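Local coordinates for Abbfa_003403 (Acinetobacter baumannii, PDB 4ZXH), which is a four-domain nonribosomal peptide synthetase whose condensation, adenylation, carrier and thioesterase domains probably activate, couple and release a peptide product, at residues 455-460 with 800-805; 663-668 with 676-681; 942-947 with 959-964; 1178-1183 with 1200-1205; 1264-1269 with 1290-1295. All coordinates share one frame; numbering follows the deposited sequence.

Overall arrangement
From the N terminus, interaction 1 comes first: it brings a loop of the condensation domain after helix 428-447 (455-460) to a loop of the adenylation domain (800-805), closing a loop of some 340 residues. Interaction 2 falls within that loop and is local, joining a strand of the adenylation core to the helix that follows it. The remaining contacts come in series. Interaction 3 lays the outgoing chain on the small C-terminal adenylation sheet, and interactions 4 and 5 both belong to the thioesterase domain, pairing two helices and then two neighbouring strands. No two contacts cross or touch; the centres of interactions 4 and 5 lie about 31 Å apart, whereas about 85 Å separates those of interactions 2 and 5.

Interaction 1: residues 455-460 with 800-805; sequences ELDIAP and QQRLVP
Ala459 packs against Pro805, and this apolar end is the compact part of the contact. The methyl carbon of Ala459 points into the other segment, with CB 4.1 Å from Pro805 CG and 3.4 Å from Leu803 O. Beside it, Pro460 brings its CD up to the CA of Pro805. Leu437 of helix 428-447 touches both Pro805 and Ile458 and covers this end. The arrangement is a domain interface made of two loops: 455-460 follows the last long helix of the condensation domain, while 800-805 lies in the loop between strands 792-797 and 809-816 of the adenylation domain. No hydrogen bond joins the segments, and toward the more exposed side the packing gives way to a loose meeting of charges, Asp457 and Arg802 arriving from opposite directions. The carboxylate sits over one face of the guanidinium, their planes 41° apart, and Asp457 OD2 is 3.9 Å from Arg802 NE, a long salt bridge at which no N-H is aimed. A bend in the arginine chain at chi3 (-56°) leaves Glu455 O at the guanidinium edge, 3.8 Å from Arg802 NH1. Firmer partners lie nearby: Asp798 forms a salt bridge with NE, and Val454 O accepts from NH1.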
# COMPACT_ATOMS: atom_id res chain seq x y z
N GLU A 455 25.91 21.86 -3.58
CA GLU A 455 27.01 21.93 -4.56
C GLU A 455 27.61 20.57 -4.89
O GLU A 455 28.41 20.44 -5.82
CB GLU A 455 28.13 22.84 -4.05
CG GLU A 455 27.80 24.32 -3.87
CD GLU A 455 28.91 25.07 -3.12
OE1 GLU A 455 29.83 24.42 -2.57
OE2 GLU A 455 28.87 26.32 -3.10
N LEU A 456 27.26 19.57 -4.10
CA LEU A 456 27.85 18.25 -4.20
C LEU A 456 27.21 17.43 -5.31
O LEU A 456 26.00 17.20 -5.30
CB LEU A 456 27.73 17.53 -2.86
CG LEU A 456 28.19 16.08 -2.77
CD1 LEU A 456 29.68 15.95 -2.90
CD2 LEU A 456 27.73 15.50 -1.46
N ASP A 457 28.02 16.98 -6.25
CA ASP A 457 27.50 16.19 -7.36
C ASP A 457 28.00 14.75 -7.23
O ASP A 457 29.20 14.49 -7.25
CB ASP A 457 27.90 16.81 -8.70
CG ASP A 457 26.86 16.57 -9.79
OD1 ASP A 457 26.06 15.62 -9.65
OD2 ASP A 457 26.85 17.34 -10.79
N ILE A 458 27.05 13.84 -7.09
CA ILE A 458 27.29 12.43 -6.79
C ILE A 458 27.33 11.63 -8.09
O ILE A 458 27.77 10.47 -8.13
CB ILE A 458 26.17 11.89 -5.85
CG1 ILE A 458 26.13 12.71 -4.57
CG2 ILE A 458 26.37 10.44 -5.49
CD1 ILE A 458 27.49 12.83 -3.93
N ALA A 459 26.86 12.27 -9.15
CA ALA A 459 26.70 11.63 -10.44
C ALA A 459 28.03 11.14 -10.96
O ALA A 459 29.07 11.72 -10.65
CB ALA A 459 26.06 12.60 -11.43
N PRO A 460 28.02 10.03 -11.72
CA PRO A 460 29.24 9.60 -12.41
C PRO A 460 29.65 10.68 -13.40
O PRO A 460 28.77 11.37 -13.90
CB PRO A 460 28.81 8.32 -13.13
CG PRO A 460 27.50 7.89 -12.47
CD PRO A 460 26.86 9.15 -12.00
N GLN A 800 19.08 22.47 -10.90
CA GLN A 800 20.23 23.29 -11.26
C GLN A 800 20.72 22.97 -12.67
O GLN A 800 21.73 23.49 -13.12
CB GLN A 800 21.37 23.11 -10.26
CG GLN A 800 21.23 23.95 -9.01
CD GLN A 800 19.92 23.70 -8.29
OE1 GLN A 800 19.75 22.67 -7.62
NE2 GLN A 800 18.98 24.63 -8.43
N GLN A 801 19.97 22.10 -13.35
CA GLN A 801 20.28 21.65 -14.71
C GLN A 801 21.61 20.88 -14.81
O GLN A 801 22.37 21.07 -15.76
CB GLN A 801 20.29 22.83 -15.69
CG GLN A 801 18.90 23.34 -16.08
CD GLN A 801 18.23 24.13 -14.97
OE1 GLN A 801 18.80 25.09 -14.44
NE2 GLN A 801 17.01 23.73 -14.60
N ARG A 802 21.87 20.02 -13.83
CA ARG A 802 22.97 19.07 -13.90
C ARG A 802 22.43 17.67 -14.22
O ARG A 802 21.29 17.35 -13.90
CB ARG A 802 23.74 19.03 -12.58
CG ARG A 802 24.50 20.29 -12.24
CD ARG A 802 25.08 20.19 -10.83
NE ARG A 802 24.03 19.92 -9.86
CZ ARG A 802 24.19 19.94 -8.54
NH1 ARG A 802 25.37 20.24 -8.01
NH2 ARG A 802 23.16 19.68 -7.75
N LEU A 803 23.26 16.84 -14.85
CA LEU A 803 22.88 15.46 -15.17
C LEU A 803 22.73 14.60 -13.91
O LEU A 803 23.70 14.38 -13.18
CB LEU A 803 23.91 14.85 -16.10
CG LEU A 803 24.04 15.48 -17.48
CD1 LEU A 803 25.36 15.08 -18.10
CD2 LEU A 803 22.89 15.06 -18.36
N VAL A 804 21.52 14.08 -13.68
CA VAL A 804 21.24 13.34 -12.45
C VAL A 804 21.98 12.00 -12.39
O VAL A 804 22.35 11.44 -13.43
CB VAL A 804 19.73 13.10 -12.28
CG1 VAL A 804 18.99 14.42 -12.22
CG2 VAL A 804 19.19 12.21 -13.38
N PRO A 805 22.21 11.48 -11.18
CA PRO A 805 22.79 10.13 -11.09
C PRO A 805 21.74 9.11 -11.51
O PRO A 805 20.56 9.43 -11.50
CB PRO A 805 23.13 9.98 -9.60
CG PRO A 805 22.96 11.34 -8.99
CD PRO A 805 22.00 12.09 -9.85

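Interaction 2: residues 663-668 with 676-681; sequences LLAITT and LELLIP
Glu677 reaches from its helix across the end of the neighbouring strand to Thr667, within a beta-alpha-beta unit of the adenylation domain made of strand 662-665, helix 674-679 and strand 687-690. Its carboxylate binds the backbone just beyond the strand: Thr667 N donates to Glu677 OE1 at 3.1 Å, nearly straight at 160° and on the syn lone pair. Ile666 N adds a weak, bent bond to the same oxygen. Gln715 NE2 of strand 713-716 binds OE2, so the buried carboxylate is held through both oxygens; a further bond from Thr667 OG1 to OE2 is doubtful, its modelled length being too short. Behind this polar head, Glu677 CB rests on the methyl of Ala665, 3.7 Å from Ala665 CB, and Leu678, the next residue, brings CD2 to that same methyl. With its CG anti to the backbone N (chi1 -165°), Leu663 places CD2 3.7 Å from Glu677 CB, while its CD1 faces Ile680 CG2. Farther out, strands 687-690 and 713-716 flank 662-665, and helix 641-655 packs on Leu676 and Ile680. At the far end, the Pro681 ring crosses Leu663 at about a right angle, with Leu663 CB 3.9 Å from Pro681 CG.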
# COMPACT_ATOMS: atom_id res chain seq x y z
N LEU A 663 -3.37 2.59 -43.61
CA LEU A 663 -3.39 3.24 -42.31
C LEU A 663 -4.72 3.92 -42.06
O LEU A 663 -5.21 4.67 -42.90
CB LEU A 663 -2.26 4.27 -42.22
CG LEU A 663 -1.88 4.82 -40.84
CD1 LEU A 663 -0.43 5.18 -40.89
CD2 LEU A 663 -2.71 6.04 -40.44
N LEU A 664 -5.30 3.67 -40.88
CA LEU A 664 -6.54 4.33 -40.51
C LEU A 664 -6.27 5.59 -39.70
O LEU A 664 -5.95 5.51 -38.51
CB LEU A 664 -7.45 3.40 -39.73
CG LEU A 664 -8.83 3.99 -39.46
CD1 LEU A 664 -9.58 4.21 -40.76
CD2 LEU A 664 -9.64 3.10 -38.51
N ALA A 665 -6.40 6.74 -40.35
CA ALA A 665 -6.21 8.02 -39.71
C ALA A 665 -7.47 8.50 -38.94
O ALA A 665 -8.50 8.79 -39.54
CB ALA A 665 -5.80 9.04 -40.73
N ILE A 666 -7.36 8.58 -37.62
CA ILE A 666 -8.51 8.91 -36.77
C ILE A 666 -8.31 10.17 -35.96
O ILE A 666 -9.25 10.69 -35.38
CB ILE A 666 -8.82 7.78 -35.78
CG1 ILE A 666 -7.69 7.67 -34.77
CG2 ILE A 666 -8.96 6.46 -36.50
CD1 ILE A 666 -7.84 6.47 -33.89
N THR A 667 -7.08 10.65 -35.89
CA THR A 667 -6.74 11.76 -35.02
C THR A 667 -7.02 13.10 -35.68
O THR A 667 -6.61 13.32 -36.83
CB THR A 667 -5.27 11.69 -34.60
OG1 THR A 667 -4.98 10.38 -34.11
CG2 THR A 667 -4.95 12.71 -33.53
N THR A 668 -7.69 13.99 -34.95
CA THR A 668 -7.86 15.37 -35.39
C THR A 668 -6.55 16.00 -35.89
O THR A 668 -5.48 15.78 -35.32
CB THR A 668 -8.42 16.27 -34.28
OG1 THR A 668 -8.33 17.64 -34.70
CG2 THR A 668 -7.65 16.11 -33.01
N LEU A 676 1.66 12.14 -38.84
CA LEU A 676 2.15 10.80 -39.19
C LEU A 676 1.09 9.99 -39.93
O LEU A 676 1.39 9.26 -40.87
CB LEU A 676 2.56 10.04 -37.92
CG LEU A 676 2.91 8.57 -38.10
CD1 LEU A 676 4.21 8.40 -38.86
CD2 LEU A 676 2.96 7.88 -36.76
N GLU A 677 -0.15 10.11 -39.48
CA GLU A 677 -1.27 9.34 -39.99
C GLU A 677 -1.66 9.78 -41.40
O GLU A 677 -2.04 8.95 -42.24
CB GLU A 677 -2.48 9.48 -39.06
CG GLU A 677 -2.18 9.29 -37.58
CD GLU A 677 -3.42 9.46 -36.72
OE1 GLU A 677 -4.48 9.85 -37.27
OE2 GLU A 677 -3.34 9.23 -35.50
N LEU A 678 -1.60 11.08 -41.65
CA LEU A 678 -2.06 11.63 -42.91
C LEU A 678 -0.99 11.62 -44.02
O LEU A 678 -1.31 11.76 -45.19
CB LEU A 678 -2.59 13.05 -42.69
CG LEU A 678 -3.77 13.16 -41.71
CD1 LEU A 678 -4.08 14.63 -41.37
CD2 LEU A 678 -5.03 12.45 -42.23
N LEU A 679 0.28 11.44 -43.66
CA LEU A 679 1.34 11.59 -44.64
C LEU A 679 2.14 10.34 -44.93
O LEU A 679 2.39 10.01 -46.09
CB LEU A 679 2.32 12.68 -44.20
CG LEU A 679 1.76 14.10 -44.16
CD1 LEU A 679 2.88 15.08 -43.81
CD2 LEU A 679 1.10 14.45 -45.48
N ILE A 680 2.57 9.64 -43.89
CA ILE A 680 3.62 8.65 -44.10
C ILE A 680 3.27 7.50 -45.08
O ILE A 680 4.19 6.95 -45.69
CB ILE A 680 4.11 8.03 -42.76
CG1 ILE A 680 5.55 7.52 -42.94
CG2 ILE A 680 3.18 6.94 -42.25
CD1 ILE A 680 6.18 6.97 -41.68
N PRO A 681 1.98 7.16 -45.27
CA PRO A 681 1.87 6.14 -46.33
C PRO A 681 2.03 6.78 -47.70
O PRO A 681 2.47 6.10 -48.63
CB PRO A 681 0.45 5.57 -46.15
CG PRO A 681 -0.01 6.05 -44.80
CD PRO A 681 0.68 7.37 -44.60

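Interaction 3: residues 942-947 with 959-964; sequences IRLDEF and AFPEPI
Phe960 drives the edge of its ring against the face of Phe947. From CB, the chain turns with CG anti to the carbonyl carbon (chi1 -74°), and this swings the ring toward the other segment. First to touch is CD2: Phe960 CD2 lies 3.9 Å from Leu944 CD1. Next comes CE2, over Phe947, 4.0 Å from Phe947 CD1 and offset toward the rim of that ring. At the tip, Phe960 CZ stands 4.0 Å from Phe947 CG. The ring centroids are 5.3 Å apart and the planes inclined by 57°, a tilted edge-to-face pair. Phe947 and Phe960 both rest on Val897 of strand 893-903, so the aromatic pair packs on the small three-stranded sheet of the adenylation C-terminal domain, of which 940-943 is an edge strand. The run from Phe960 to Pro963 is consistent with a variant of the LPxP motif, which in related synthetases fastens the linker to the carrier domain on this subdomain. Its two prolines extend the apolar contact: Leu944 CD2 meets Pro961 CG at 4.2 Å, and the Ile942 side chain crosses Pro963 at about a right angle, its CD1 4.0 Å from Pro963 CB. Tyr913 adds a second edge-to-face partner for Phe960 and a hydrogen bond to Pro961 O.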
# COMPACT_ATOMS: atom_id res chain seq x y z
N ILE A 942 -15.46 8.14 -5.88
CA ILE A 942 -16.54 8.79 -6.59
C ILE A 942 -16.81 8.01 -7.87
O ILE A 942 -15.89 7.73 -8.64
CB ILE A 942 -16.16 10.25 -6.93
CG1 ILE A 942 -15.90 11.04 -5.66
CG2 ILE A 942 -17.24 10.94 -7.74
CD1 ILE A 942 -15.32 12.41 -5.94
N ARG A 943 -18.07 7.64 -8.10
CA ARG A 943 -18.43 7.01 -9.37
C ARG A 943 -18.78 8.05 -10.42
O ARG A 943 -19.45 9.03 -10.13
CB ARG A 943 -19.57 6.03 -9.20
CG ARG A 943 -19.81 5.09 -10.38
CD ARG A 943 -20.88 4.10 -10.01
NE ARG A 943 -21.29 3.18 -11.08
CZ ARG A 943 -22.20 2.22 -10.89
NH1 ARG A 943 -22.78 2.07 -9.70
NH2 ARG A 943 -22.54 1.41 -11.89
N LEU A 944 -18.29 7.85 -11.63
CA LEU A 944 -18.62 8.71 -12.74
C LEU A 944 -19.11 7.83 -13.88
O LEU A 944 -18.73 6.67 -13.98
CB LEU A 944 -17.41 9.54 -13.19
CG LEU A 944 -16.82 10.55 -12.20
CD1 LEU A 944 -15.56 11.22 -12.74
CD2 LEU A 944 -17.83 11.59 -11.80
N ASP A 945 -19.96 8.38 -14.73
CA ASP A 945 -20.43 7.67 -15.91
C ASP A 945 -19.36 7.68 -17.01
O ASP A 945 -19.05 6.65 -17.61
CB ASP A 945 -21.72 8.32 -16.41
CG ASP A 945 -22.29 7.63 -17.61
OD1 ASP A 945 -22.26 6.38 -17.61
OD2 ASP A 945 -22.78 8.36 -18.54
N GLU A 946 -18.79 8.84 -17.25
CA GLU A 946 -17.80 9.01 -18.30
C GLU A 946 -16.69 9.94 -17.86
O GLU A 946 -16.95 11.06 -17.40
CB GLU A 946 -18.45 9.57 -19.58
CG GLU A 946 -18.94 8.48 -20.51
CD GLU A 946 -19.76 9.02 -21.65
OE1 GLU A 946 -19.72 10.25 -21.89
OE2 GLU A 946 -20.48 8.22 -22.30
N PHE A 947 -15.46 9.47 -17.99
CA PHE A 947 -14.32 10.31 -17.65
C PHE A 947 -14.23 11.46 -18.65
O PHE A 947 -14.29 11.22 -19.85
CB PHE A 947 -13.03 9.49 -17.62
CG PHE A 947 -12.87 8.65 -16.39
CD1 PHE A 947 -13.82 8.68 -15.38
CD2 PHE A 947 -11.76 7.84 -16.22
CE1 PHE A 947 -13.67 7.92 -14.23
CE2 PHE A 947 -11.59 7.08 -15.08
CZ PHE A 947 -12.55 7.11 -14.08
N ALA A 959 -10.59 18.66 -14.85
CA ALA A 959 -12.04 18.78 -14.98
C ALA A 959 -12.86 17.75 -14.18
O ALA A 959 -14.10 17.77 -14.23
CB ALA A 959 -12.42 18.69 -16.42
N PHE A 960 -12.18 16.84 -13.47
CA PHE A 960 -12.89 15.96 -12.54
C PHE A 960 -13.51 16.77 -11.40
O PHE A 960 -12.93 17.76 -10.94
CB PHE A 960 -11.95 14.89 -11.98
CG PHE A 960 -11.61 13.81 -12.97
CD1 PHE A 960 -11.03 14.11 -14.19
CD2 PHE A 960 -11.88 12.48 -12.68
CE1 PHE A 960 -10.72 13.12 -15.09
CE2 PHE A 960 -11.57 11.48 -13.59
CZ PHE A 960 -11.00 11.80 -14.79
N PRO A 961 -14.70 16.38 -10.95
CA PRO A 961 -15.35 17.22 -9.92
C PRO A 961 -14.56 17.15 -8.62
O PRO A 961 -13.95 16.13 -8.36
CB PRO A 961 -16.74 16.61 -9.76
CG PRO A 961 -16.86 15.56 -10.80
CD PRO A 961 -15.48 15.17 -11.25
N GLU A 962 -14.54 18.23 -7.85
CA GLU A 962 -13.81 18.22 -6.59
C GLU A 962 -14.53 17.29 -5.63
O GLU A 962 -15.76 17.18 -5.66
CB GLU A 962 -13.69 19.63 -6.00
CG GLU A 962 -13.06 20.65 -6.95
CD GLU A 962 -11.64 20.29 -7.41
OE1 GLU A 962 -10.81 19.85 -6.57
OE2 GLU A 962 -11.34 20.46 -8.62
N PRO A 963 -13.75 16.55 -4.83
CA PRO A 963 -14.31 15.65 -3.82
C PRO A 963 -14.75 16.41 -2.58
O PRO A 963 -14.15 17.43 -2.26
CB PRO A 963 -13.13 14.72 -3.50
CG PRO A 963 -11.96 15.59 -3.69
CD PRO A 963 -12.28 16.47 -4.88
N ILE A 964 -15.77 15.90 -1.91
CA ILE A 964 -16.11 16.33 -0.57
C ILE A 964 -15.75 15.23 0.44
O ILE A 964 -16.47 14.24 0.58
CB ILE A 964 -17.59 16.67 -0.48
CG1 ILE A 964 -17.92 17.75 -1.50
CG2 ILE A 964 -17.95 17.09 0.90
CD1 ILE A 964 -19.41 18.04 -1.60

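Interaction 4: residues 1178-1183 with 1200-1205; sequences DDAMLL and IPAQYL
Ala1180 and Ala1202 bring the first turns of helices 1179-1191 and 1202-1206 close together, with CA atoms of Met1181 and Ala1202 only 4.8 Å apart. The contact is van der Waals packing, methyl and methylene groups against each other and against carbonyl oxygens. The small methyls permit the approach: Ala1180 CB lies 3.7 Å from Ala1202 O and 4.0 Å from Leu1205 CB. Leu1205 then extends between two residues of the other helix, its CD1 resting 3.7 Å from Leu1183 CB and also against the carbonyl oxygen of Ala1180. Met1181 starts out pointing away from the partner, but its chain bends at chi2 (50°) and chi3 (87°) and folds back, so that the terminal methyl covers Ala1202, with Met1181 CE 3.7 Å from Ala1202 CB. The sulfur flanks that methyl too.

No hydrogen bond crosses between the two segments, but the helix start is capped. Asp1178 is the N-cap of helix 1179-1191: its OD1 accepts from Met1181 N at 3.0 Å, the donor lying 42° above the carboxylate plane. Asp1178 OD2 forms a salt bridge with Arg1206, a charged link between the two helices, and Ser1184 OG hydrogen-bonds Ile1200 O. Helices 1210-1223 and 1233-1251 cover Leu1183 through Met1213, Phe1214 and Phe1240. All these helices fall between strands 1157-1163 and 1262-1267 of the alpha/beta-hydrolase sheet, the position at which the helical lid is inserted in related synthetase thioesterases.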
# COMPACT_ATOMS: atom_id res chain seq x y z
N ASP A 1178 -51.13 -13.63 14.35
CA ASP A 1178 -50.83 -14.48 13.21
C ASP A 1178 -49.36 -14.25 12.81
O ASP A 1178 -48.68 -13.38 13.36
CB ASP A 1178 -51.79 -14.20 12.05
CG ASP A 1178 -51.58 -12.83 11.40
OD1 ASP A 1178 -50.95 -11.95 12.01
OD2 ASP A 1178 -52.07 -12.63 10.26
N ASP A 1179 -48.87 -15.03 11.86
CA ASP A 1179 -47.44 -15.05 11.57
C ASP A 1179 -46.96 -13.72 11.02
O ASP A 1179 -45.87 -13.28 11.36
CB ASP A 1179 -47.12 -16.19 10.61
CG ASP A 1179 -47.49 -17.56 11.18
OD1 ASP A 1179 -47.57 -17.70 12.43
OD2 ASP A 1179 -47.70 -18.50 10.37
N ALA A 1180 -47.77 -13.06 10.20
CA ALA A 1180 -47.41 -11.74 9.69
C ALA A 1180 -47.25 -10.73 10.82
O ALA A 1180 -46.26 -10.00 10.86
CB ALA A 1180 -48.45 -11.25 8.71
N MET A 1181 -48.22 -10.69 11.73
CA MET A 1181 -48.11 -9.79 12.88
C MET A 1181 -46.84 -10.08 13.69
O MET A 1181 -46.24 -9.16 14.24
CB MET A 1181 -49.35 -9.89 13.77
CG MET A 1181 -49.45 -8.79 14.82
SD MET A 1181 -49.26 -7.08 14.19
CE MET A 1181 -50.97 -6.77 13.73
N LEU A 1182 -46.45 -11.35 13.78
CA LEU A 1182 -45.31 -11.70 14.61
C LEU A 1182 -44.05 -11.13 13.97
O LEU A 1182 -43.19 -10.57 14.66
CB LEU A 1182 -45.21 -13.22 14.81
CG LEU A 1182 -46.21 -13.78 15.85
CD1 LEU A 1182 -46.16 -15.30 15.99
CD2 LEU A 1182 -45.97 -13.11 17.19
N LEU A 1183 -43.97 -11.23 12.65
CA LEU A 1183 -42.89 -10.61 11.89
C LEU A 1183 -42.92 -9.10 12.03
O LEU A 1183 -41.87 -8.47 12.16
CB LEU A 1183 -42.97 -10.97 10.42
CG LEU A 1183 -42.03 -12.07 9.96
CD1 LEU A 1183 -42.10 -12.13 8.45
CD2 LEU A 1183 -40.61 -11.75 10.43
N ILE A 1200 -42.90 -2.35 9.44
CA ILE A 1200 -43.41 -3.20 8.39
C ILE A 1200 -44.82 -3.62 8.81
O ILE A 1200 -44.98 -4.47 9.70
CB ILE A 1200 -42.54 -4.45 8.15
CG1 ILE A 1200 -41.05 -4.11 8.17
CG2 ILE A 1200 -42.91 -5.11 6.86
CD1 ILE A 1200 -40.61 -3.29 7.04
N PRO A 1201 -45.84 -3.01 8.22
CA PRO A 1201 -47.21 -3.33 8.63
C PRO A 1201 -47.58 -4.79 8.37
O PRO A 1201 -47.24 -5.32 7.31
CB PRO A 1201 -48.06 -2.40 7.76
CG PRO A 1201 -47.13 -1.29 7.36
CD PRO A 1201 -45.79 -1.94 7.21
N ALA A 1202 -48.26 -5.42 9.32
CA ALA A 1202 -48.74 -6.80 9.16
C ALA A 1202 -49.50 -6.94 7.87
O ALA A 1202 -49.38 -7.95 7.20
CB ALA A 1202 -49.62 -7.22 10.32
N GLN A 1203 -50.29 -5.92 7.54
CA GLN A 1203 -51.10 -5.97 6.32
C GLN A 1203 -50.25 -6.07 5.05
O GLN A 1203 -50.64 -6.74 4.09
CB GLN A 1203 -52.01 -4.76 6.22
CG GLN A 1203 -53.04 -4.92 5.09
CD GLN A 1203 -53.63 -3.60 4.64
OE1 GLN A 1203 -53.38 -2.55 5.22
NE2 GLN A 1203 -54.43 -3.65 3.57
N TYR A 1204 -49.10 -5.41 5.03
CA TYR A 1204 -48.22 -5.47 3.87
C TYR A 1204 -47.65 -6.87 3.72
O TYR A 1204 -47.62 -7.42 2.62
CB TYR A 1204 -47.09 -4.44 3.99
CG TYR A 1204 -46.14 -4.44 2.81
CD1 TYR A 1204 -46.48 -3.79 1.63
CD2 TYR A 1204 -44.91 -5.08 2.87
CE1 TYR A 1204 -45.63 -3.79 0.55
CE2 TYR A 1204 -44.05 -5.08 1.78
CZ TYR A 1204 -44.42 -4.43 0.62
OH TYR A 1204 -43.58 -4.42 -0.47
N LEU A 1205 -47.22 -7.45 4.83
CA LEU A 1205 -46.65 -8.79 4.85
C LEU A 1205 -47.64 -9.86 4.38
O LEU A 1205 -47.26 -10.80 3.67
CB LEU A 1205 -46.13 -9.12 6.26
CG LEU A 1205 -44.97 -8.24 6.72
CD1 LEU A 1205 -44.57 -8.50 8.17
CD2 LEU A 1205 -43.77 -8.41 5.81

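Interaction 5: residues 1264-1269 with 1290-1295; sequences LVKAKD and QVDLPG
Strands 1264-1267 and 1290-1293 run parallel, their short axes inclined by 28°, joined by hydrogen bonds that pass in turn from Val1291 N to Leu1264 O, Lys1266 N to Val1291 O, Leu1293 N to Lys1266 O and Lys1268 N to Leu1293 O. They belong to the alpha/beta-hydrolase sheet of the thioesterase, strand 1288-1293 at its edge. On one face Val1265 CG1 meets Leu1293 CD1 at 3.7 Å, and helix 1303-1316 packs on Leu1293 and Val1291. On the other, next to Leu1264, lies a polar group: Lys1266 and Asp1292 side by side, the lysine chain extended past Gln1290, whose NE2 is 3.6 Å from Lys1266 CD. The Gln1290 amide donates to Asp1292 OD1 at 2.8 Å, and both Gln1290 NE2 and Lys1266 NZ reach Glu1276 O. Ala1267 N donates a hydrogen bond to Asp1164 OD1; Asp1164 is placed as the acid of a possible Cys-His-Asp triad. Past the strands, Asp1269 N donates to Gly1295 O at 2.9 Å. In return, Gly1295 N donates to Asp1269 OD2 at 2.8 Å, almost straight (172°), from the anti side of the carboxylate.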
# COMPACT_ATOMS: atom_id res chain seq x y z
N LEU A 1264 -37.35 -2.68 41.24
CA LEU A 1264 -38.04 -2.50 39.97
C LEU A 1264 -37.92 -1.07 39.47
O LEU A 1264 -38.45 -0.14 40.08
CB LEU A 1264 -39.51 -2.89 40.10
CG LEU A 1264 -40.38 -2.58 38.88
CD1 LEU A 1264 -39.95 -3.36 37.68
CD2 LEU A 1264 -41.84 -2.86 39.19
N VAL A 1265 -37.22 -0.89 38.36
CA VAL A 1265 -37.04 0.42 37.75
C VAL A 1265 -38.10 0.61 36.66
O VAL A 1265 -38.09 -0.10 35.65
CB VAL A 1265 -35.61 0.60 37.15
CG1 VAL A 1265 -35.47 1.94 36.48
CG2 VAL A 1265 -34.54 0.45 38.24
N LYS A 1266 -39.02 1.54 36.87
CA LYS A 1266 -40.10 1.71 35.91
C LYS A 1266 -39.84 2.89 34.98
O LYS A 1266 -39.49 3.99 35.41
CB LYS A 1266 -41.43 1.90 36.63
CG LYS A 1266 -42.57 2.24 35.69
CD LYS A 1266 -43.91 2.11 36.38
CE LYS A 1266 -45.02 2.63 35.49
NZ LYS A 1266 -46.21 3.02 36.32
N ALA A 1267 -40.00 2.64 33.69
CA ALA A 1267 -39.97 3.68 32.69
C ALA A 1267 -41.24 4.53 32.83
O ALA A 1267 -42.32 4.06 32.50
CB ALA A 1267 -39.86 3.07 31.30
N LYS A 1268 -41.10 5.75 33.34
CA LYS A 1268 -42.28 6.52 33.74
C LYS A 1268 -42.95 7.19 32.56
O LYS A 1268 -44.10 7.62 32.66
CB LYS A 1268 -41.91 7.58 34.81
CG LYS A 1268 -41.34 8.89 34.27
CD LYS A 1268 -40.93 9.82 35.42
CE LYS A 1268 -40.09 10.99 34.92
NZ LYS A 1268 -39.34 11.68 36.03
N ASP A 1269 -42.26 7.26 31.43
CA ASP A 1269 -42.81 7.91 30.25
C ASP A 1269 -43.43 6.90 29.26
O ASP A 1269 -43.83 7.27 28.15
CB ASP A 1269 -41.73 8.74 29.54
CG ASP A 1269 -41.16 9.85 30.44
OD1 ASP A 1269 -41.95 10.61 31.05
OD2 ASP A 1269 -39.90 9.95 30.55
N GLN A 1290 -39.64 0.23 44.32
CA GLN A 1290 -39.86 0.78 42.98
C GLN A 1290 -39.33 2.22 42.78
O GLN A 1290 -39.45 3.07 43.66
CB GLN A 1290 -41.35 0.73 42.65
CG GLN A 1290 -41.64 1.10 41.21
CD GLN A 1290 -43.12 1.12 40.89
OE1 GLN A 1290 -43.90 0.34 41.44
NE2 GLN A 1290 -43.52 2.03 39.99
N VAL A 1291 -38.75 2.48 41.61
CA VAL A 1291 -38.14 3.77 41.31
C VAL A 1291 -38.56 4.17 39.90
O VAL A 1291 -38.31 3.44 38.95
CB VAL A 1291 -36.57 3.73 41.41
CG1 VAL A 1291 -35.95 5.02 40.92
CG2 VAL A 1291 -36.11 3.45 42.83
N ASP A 1292 -39.22 5.32 39.78
CA ASP A 1292 -39.72 5.77 38.48
C ASP A 1292 -38.72 6.74 37.81
O ASP A 1292 -38.43 7.81 38.33
CB ASP A 1292 -41.10 6.43 38.63
CG ASP A 1292 -42.17 5.46 39.15
OD1 ASP A 1292 -41.93 4.24 39.15
OD2 ASP A 1292 -43.27 5.93 39.55
N LEU A 1293 -38.23 6.34 36.64
CA LEU A 1293 -37.16 7.06 35.94
C LEU A 1293 -37.58 7.47 34.54
O LEU A 1293 -38.31 6.75 33.89
CB LEU A 1293 -35.91 6.17 35.87
CG LEU A 1293 -35.21 5.89 37.19
CD1 LEU A 1293 -33.87 5.25 36.92
CD2 LEU A 1293 -35.02 7.20 37.91
N PRO A 1294 -37.09 8.61 34.05
CA PRO A 1294 -37.35 9.05 32.67
C PRO A 1294 -37.09 7.98 31.61
O PRO A 1294 -36.16 7.19 31.75
CB PRO A 1294 -36.38 10.21 32.49
CG PRO A 1294 -36.24 10.77 33.86
CD PRO A 1294 -36.27 9.58 34.79
N GLY A 1295 -37.93 7.97 30.57
CA GLY A 1295 -37.78 7.08 29.43
C GLY A 1295 -39.00 6.20 29.27
O GLY A 1295 -39.85 6.15 30.18